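Local coordinates for polyketide biosynthesis enoyl-CoA isomerase PksI (Bacillus subtilis, PDB 4Q1K), which decarboxylates a carrier-tethered 3-methylglutaconyl group to 3-methylcrotonyl during beta-methyl branch formation in biosynthesis of the polyketide antibiotic bacillaene, at residues Pro115-Phe129 with Ala135-Asn149. The protein carries 1 engineered substitution. Sequence-based numbering, arbitrary orientation.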
loop_
_atom_site.group_PDB
_atom_site.type_symbol
_atom_site.label_atom_id
_atom_site.label_comp_id
_atom_site.label_asym_id
_atom_site.label_seq_id
_atom_site.Cartn_x
_atom_site.Cartn_y
_atom_site.Cartn_z
ATOM N N PRO B 115 -20.362 -2.904 -9.271
ATOM C CA PRO B 115 -19.183 -2.038 -9.274
ATOM C C PRO B 115 -19.566 -0.604 -9.632
ATOM O O PRO B 115 -20.426 -0.361 -10.522
ATOM C CB PRO B 115 -18.353 -2.625 -10.448
ATOM C CG PRO B 115 -18.641 -4.080 -10.398
ATOM C CD PRO B 115 -20.132 -4.141 -10.093
ATOM N N VAL B 116 -18.987 0.329 -8.887
ATOM C CA VAL B 116 -19.232 1.754 -9.173
ATOM C C VAL B 116 -17.840 2.360 -9.594
ATOM O O VAL B 116 -16.815 2.086 -8.934
ATOM C CB VAL B 116 -19.668 2.473 -7.901
ATOM C CG1 VAL B 116 -19.851 3.972 -8.123
ATOM C CG2 VAL B 116 -20.985 1.777 -7.386
ATOM N N ILE B 117 -17.860 3.149 -10.664
ATOM C CA ILE B 117 -16.674 3.914 -11.110
ATOM C C ILE B 117 -16.939 5.372 -10.734
ATOM O O ILE B 117 -17.887 5.986 -11.245
ATOM C CB ILE B 117 -16.534 3.804 -12.632
ATOM C CG1 ILE B 117 -16.370 2.310 -12.994
ATOM C CG2 ILE B 117 -15.393 4.752 -13.190
ATOM C CD1 ILE B 117 -16.755 2.073 -14.459
ATOM N N ALA B 118 -16.103 5.918 -9.876
ATOM C CA ALA B 118 -16.165 7.372 -9.558
ATOM C C ALA B 118 -15.295 8.099 -10.605
ATOM O O ALA B 118 -14.022 8.042 -10.562
ATOM C CB ALA B 118 -15.535 7.632 -8.189
ATOM N N ALA B 119 -15.969 8.657 -11.602
ATOM C CA ALA B 119 -15.268 9.394 -12.692
ATOM C C ALA B 119 -15.165 10.866 -12.176
ATOM O O ALA B 119 -16.079 11.699 -12.428
ATOM C CB ALA B 119 -16.117 9.289 -13.974
ATOM N N MET B 120 -14.086 11.170 -11.496
ATOM C CA MET B 120 -13.928 12.486 -10.803
ATOM C C MET B 120 -13.257 13.390 -11.808
ATOM O O MET B 120 -12.001 13.645 -11.751
ATOM C CB MET B 120 -13.078 12.292 -9.532
ATOM C CG MET B 120 -13.697 11.274 -8.571
ATOM S SD MET B 120 -12.822 11.512 -6.946
ATOM C CE MET B 120 -13.416 10.171 -6.080
ATOM N N GLN B 121 -14.065 13.869 -12.768
ATOM C CA GLN B 121 -13.534 14.700 -13.879
ATOM C C GLN B 121 -13.221 16.139 -13.366
ATOM O O GLN B 121 -12.488 16.898 -14.030
ATOM C CB GLN B 121 -14.520 14.736 -15.062
ATOM C CG GLN B 121 -15.575 15.854 -15.056
ATOM C CD GLN B 121 -16.485 15.903 -13.804
ATOM O OE1 GLN B 121 -16.671 14.914 -13.058
ATOM N NE2 GLN B 121 -17.015 17.085 -13.552
ATOM N N GLY B 122 -13.847 16.497 -12.262
ATOM C CA GLY B 122 -13.660 17.820 -11.618
ATOM C C GLY B 122 -13.208 17.722 -10.182
ATOM O O GLY B 122 -12.804 16.641 -9.699
ATOM N N HIS B 123 -13.229 18.859 -9.497
ATOM C CA HIS B 123 -12.681 18.883 -8.132
ATOM C C HIS B 123 -13.452 17.993 -7.150
ATOM O O HIS B 123 -14.689 17.843 -7.277
ATOM C CB HIS B 123 -12.707 20.299 -7.595
ATOM C CG HIS B 123 -12.068 21.265 -8.545
ATOM N ND1 HIS B 123 -12.776 22.297 -9.160
ATOM C CD2 HIS B 123 -10.818 21.296 -9.050
ATOM C CE1 HIS B 123 -11.950 22.965 -9.954
ATOM N NE2 HIS B 123 -10.759 22.376 -9.898
ATOM N N GLY B 124 -12.718 17.433 -6.193
ATOM C CA GLY B 124 -13.303 16.549 -5.233
ATOM C C GLY B 124 -12.811 17.082 -3.879
ATOM O O GLY B 124 -11.596 17.014 -3.551
ATOM N N ILE B 125 -13.740 17.620 -3.098
ATOM C CA ILE B 125 -13.395 18.383 -1.899
ATOM C C ILE B 125 -14.139 17.757 -0.674
ATOM O O ILE B 125 -15.354 17.564 -0.714
ATOM C CB ILE B 125 -13.867 19.862 -2.040
ATOM C CG1 ILE B 125 -13.209 20.477 -3.291
ATOM C CG2 ILE B 125 -13.576 20.671 -0.747
ATOM C CD1 ILE B 125 -13.882 21.734 -3.762
ATOM N N GLY B 126 -13.369 17.433 0.368
ATOM C CA GLY B 126 -13.851 16.996 1.635
ATOM C C GLY B 126 -14.696 15.773 1.487
ATOM O O GLY B 126 -14.283 14.784 0.921
ATOM N N GLY B 127 -15.958 15.886 1.968
ATOM C CA GLY B 127 -16.918 14.754 1.846
ATOM C C GLY B 127 -17.134 14.282 0.417
ATOM O O GLY B 127 -17.420 13.078 0.209
ATOM N N GLY B 128 -17.053 15.231 -0.530
ATOM C CA GLY B 128 -17.197 14.959 -1.970
ATOM C C GLY B 128 -16.076 13.995 -2.456
ATOM O O GLY B 128 -16.359 13.001 -3.167
ATOM N N PHE B 129 -14.832 14.241 -2.043
ATOM C CA PHE B 129 -13.682 13.354 -2.355
ATOM C C PHE B 129 -13.864 12.026 -1.687
ATOM O O PHE B 129 -13.713 10.957 -2.321
ATOM C CB PHE B 129 -12.413 14.053 -1.867
ATOM C CG PHE B 129 -11.097 13.309 -2.153
ATOM C CD1 PHE B 129 -10.797 12.810 -3.416
ATOM C CD2 PHE B 129 -10.121 13.269 -1.160
ATOM C CE1 PHE B 129 -9.580 12.158 -3.630
ATOM C CE2 PHE B 129 -8.872 12.637 -1.365
ATOM C CZ PHE B 129 -8.618 12.099 -2.640
ATOM N N ALA B 135 -15.951 4.269 -4.062
ATOM C CA ALA B 135 -16.253 3.519 -5.346
ATOM C C ALA B 135 -15.139 2.493 -5.605
ATOM O O ALA B 135 -14.076 2.515 -5.000
ATOM C CB ALA B 135 -16.300 4.505 -6.519
ATOM N N ASP B 136 -15.466 1.438 -6.394
ATOM C CA ASP B 136 -14.568 0.285 -6.526
ATOM C C ASP B 136 -13.439 0.694 -7.474
ATOM O O ASP B 136 -12.342 0.192 -7.376
ATOM C CB ASP B 136 -15.400 -0.803 -7.238
ATOM C CG ASP B 136 -16.621 -1.176 -6.387
ATOM O OD1 ASP B 136 -16.391 -1.724 -5.251
ATOM O OD2 ASP B 136 -17.735 -0.698 -6.681
ATOM N N ILE B 137 -13.743 1.627 -8.380
ATOM C CA ILE B 137 -12.717 2.140 -9.338
ATOM C C ILE B 137 -12.722 3.637 -9.295
ATOM O O ILE B 137 -13.842 4.240 -9.401
ATOM C CB ILE B 137 -12.987 1.672 -10.764
ATOM C CG1 ILE B 137 -12.700 0.163 -10.788
ATOM C CG2 ILE B 137 -11.915 2.301 -11.706
ATOM C CD1 ILE B 137 -13.304 -0.555 -11.988
ATOM N N VAL B 138 -11.586 4.268 -9.030
ATOM C CA VAL B 138 -11.634 5.786 -8.944
ATOM C C VAL B 138 -10.808 6.362 -10.087
ATOM O O VAL B 138 -9.712 5.904 -10.271
ATOM C CB VAL B 138 -11.020 6.235 -7.602
ATOM C CG1 VAL B 138 -10.872 7.807 -7.598
ATOM C CG2 VAL B 138 -11.913 5.696 -6.412
ATOM N N ILE B 139 -11.255 7.384 -10.800
ATOM C CA ILE B 139 -10.380 7.980 -11.855
ATOM C C ILE B 139 -10.284 9.463 -11.535
ATOM O O ILE B 139 -11.306 10.069 -11.293
ATOM C CB ILE B 139 -11.114 7.881 -13.235
ATOM C CG1 ILE B 139 -11.387 6.395 -13.584
ATOM C CG2 ILE B 139 -10.212 8.494 -14.342
ATOM C CD1 ILE B 139 -12.570 6.271 -14.605
ATOM N N LEU B 140 -9.107 10.059 -11.521
ATOM C CA LEU B 140 -8.987 11.461 -11.247
ATOM C C LEU B 140 -8.644 12.256 -12.520
ATOM O O LEU B 140 -8.142 11.675 -13.478
ATOM C CB LEU B 140 -7.831 11.727 -10.260
ATOM C CG LEU B 140 -7.838 10.917 -8.948
ATOM C CD1 LEU B 140 -6.579 11.358 -8.136
ATOM C CD2 LEU B 140 -9.139 11.131 -8.179
ATOM N N SER B 141 -8.894 13.575 -12.458
ATOM C CA SER B 141 -8.478 14.486 -13.505
ATOM C C SER B 141 -7.159 15.179 -13.101
ATOM O O SER B 141 -6.937 15.627 -11.969
ATOM C CB SER B 141 -9.553 15.574 -13.655
ATOM O OG SER B 141 -8.938 16.832 -13.995
ATOM N N ARG B 142 -6.237 15.256 -14.059
ATOM C CA ARG B 142 -4.961 15.797 -13.758
ATOM C C ARG B 142 -4.998 17.244 -13.225
ATOM O O ARG B 142 -4.162 17.640 -12.364
ATOM C CB ARG B 142 -4.185 15.771 -15.131
ATOM C CG ARG B 142 -2.685 15.912 -14.947
ATOM C CD ARG B 142 -1.873 15.707 -16.267
ATOM N NE ARG B 142 -1.997 14.373 -16.902
ATOM C CZ ARG B 142 -1.658 14.163 -18.182
ATOM N NH1 ARG B 142 -1.208 15.170 -18.928
ATOM N NH2 ARG B 142 -1.734 12.963 -18.723
ATOM N N GLU B 143 -5.923 18.060 -13.801
ATOM C CA GLU B 143 -5.916 19.494 -13.537
ATOM C C GLU B 143 -6.924 19.887 -12.421
ATOM O O GLU B 143 -6.913 21.020 -11.951
ATOM C CB GLU B 143 -6.121 20.295 -14.863
ATOM C CG GLU B 143 -7.482 20.137 -15.521
ATOM C CD GLU B 143 -7.500 18.994 -16.553
ATOM O OE1 GLU B 143 -7.373 17.764 -16.133
ATOM O OE2 GLU B 143 -7.613 19.282 -17.770
ATOM N N SER B 144 -7.665 18.904 -11.902
ATOM C CA SER B 144 -8.598 19.174 -10.783
ATOM C C SER B 144 -7.918 19.103 -9.439
ATOM O O SER B 144 -6.841 18.407 -9.302
ATOM C CB SER B 144 -9.705 18.139 -10.835
ATOM O OG SER B 144 -10.467 18.417 -12.070
ATOM N N VAL B 145 -8.568 19.685 -8.431
ATOM C CA VAL B 145 -8.070 19.700 -7.038
ATOM C C VAL B 145 -8.775 18.682 -6.163
ATOM O O VAL B 145 -9.976 18.516 -6.276
ATOM C CB VAL B 145 -8.169 21.104 -6.472
ATOM C CG1 VAL B 145 -7.789 21.089 -5.009
ATOM C CG2 VAL B 145 -7.145 21.964 -7.221
ATOM N N TYR B 146 -8.004 17.938 -5.360
ATOM C CA TYR B 146 -8.577 16.897 -4.448
ATOM C C TYR B 146 -8.091 17.218 -3.057
ATOM O O TYR B 146 -6.920 17.478 -2.860
ATOM C CB TYR B 146 -8.182 15.478 -4.864
ATOM C CG TYR B 146 -8.708 15.243 -6.299
ATOM C CD1 TYR B 146 -10.049 14.975 -6.535
ATOM C CD2 TYR B 146 -7.832 15.359 -7.404
ATOM C CE1 TYR B 146 -10.544 14.888 -7.851
ATOM C CE2 TYR B 146 -8.297 15.251 -8.705
ATOM C CZ TYR B 146 -9.686 15.057 -8.919
ATOM O OH TYR B 146 -10.169 14.899 -10.164
ATOM N N THR B 147 -9.008 17.210 -2.074
ATOM C CA THR B 147 -8.493 17.508 -0.720
ATOM C C THR B 147 -9.429 16.823 0.301
ATOM O O THR B 147 -10.620 16.750 0.086
ATOM C CB THR B 147 -8.437 19.012 -0.467
ATOM O OG1 THR B 147 -8.105 19.278 0.896
ATOM C CG2 THR B 147 -9.816 19.644 -0.688
ATOM N N ALA B 148 -8.869 16.307 1.393
ATOM C CA ALA B 148 -9.742 15.903 2.541
ATOM C C ALA B 148 -9.554 17.042 3.520
ATOM O O ALA B 148 -8.587 17.023 4.358
ATOM C CB ALA B 148 -9.196 14.593 3.117
ATOM N N ASN B 149 -10.286 18.131 3.267
ATOM C CA ASN B 149 -9.950 19.428 3.935
ATOM C C ASN B 149 -10.556 19.706 5.351
ATOM O O ASN B 149 -10.346 20.789 5.843
ATOM C CB ASN B 149 -10.270 20.591 2.997
ATOM C CG ASN B 149 -11.731 20.775 2.746
ATOM O OD1 ASN B 149 -12.553 19.913 3.090
ATOM N ND2 ASN B 149 -12.090 21.912 2.125
#
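Ile117 to Ala119 pair in parallel with Ile137 to Ile139 in the main sheet of the crotonase fold, and after a bend both segments pair again, Gly124 and Ile125 beside Tyr146 and Thr147 in a second small sheet. The Tyr146 ring fills the corner between the two sheets. Gly124, with no side chain, leaves the hollow into which the ring fits, CD1 lying 3.6 Å from Gly124 N. Leu140 CD2 sits over the centre of one ring face, 3.9 Å above its plane, while Met120 SD approaches obliquely in a Met-aromatic contact. Met120 is extended beyond CG, which carries its CE on to Val138 CG1. Phe129, the first bulky residue of the helix with Gly126 at its N-cap position, receives Tyr146 CB over one face, toward the rim, at 3.8 Å from CE1. On the sheet face of Ile117 and Ile139, Ile117 CG2 meets Ile139 CD1 at 3.5 Å; helix 201-215 packs on this face. At the strand start, Asp136 OD2 accepts a hydrogen bond from Val116 N on its anti lone pair (2.7 Å) and also salt-bridges Lys227. Tyr146 OH, at the far end of the ring, donates to Met120 O at 2.7 Å, approaching from 35° out of the carbonyl plane.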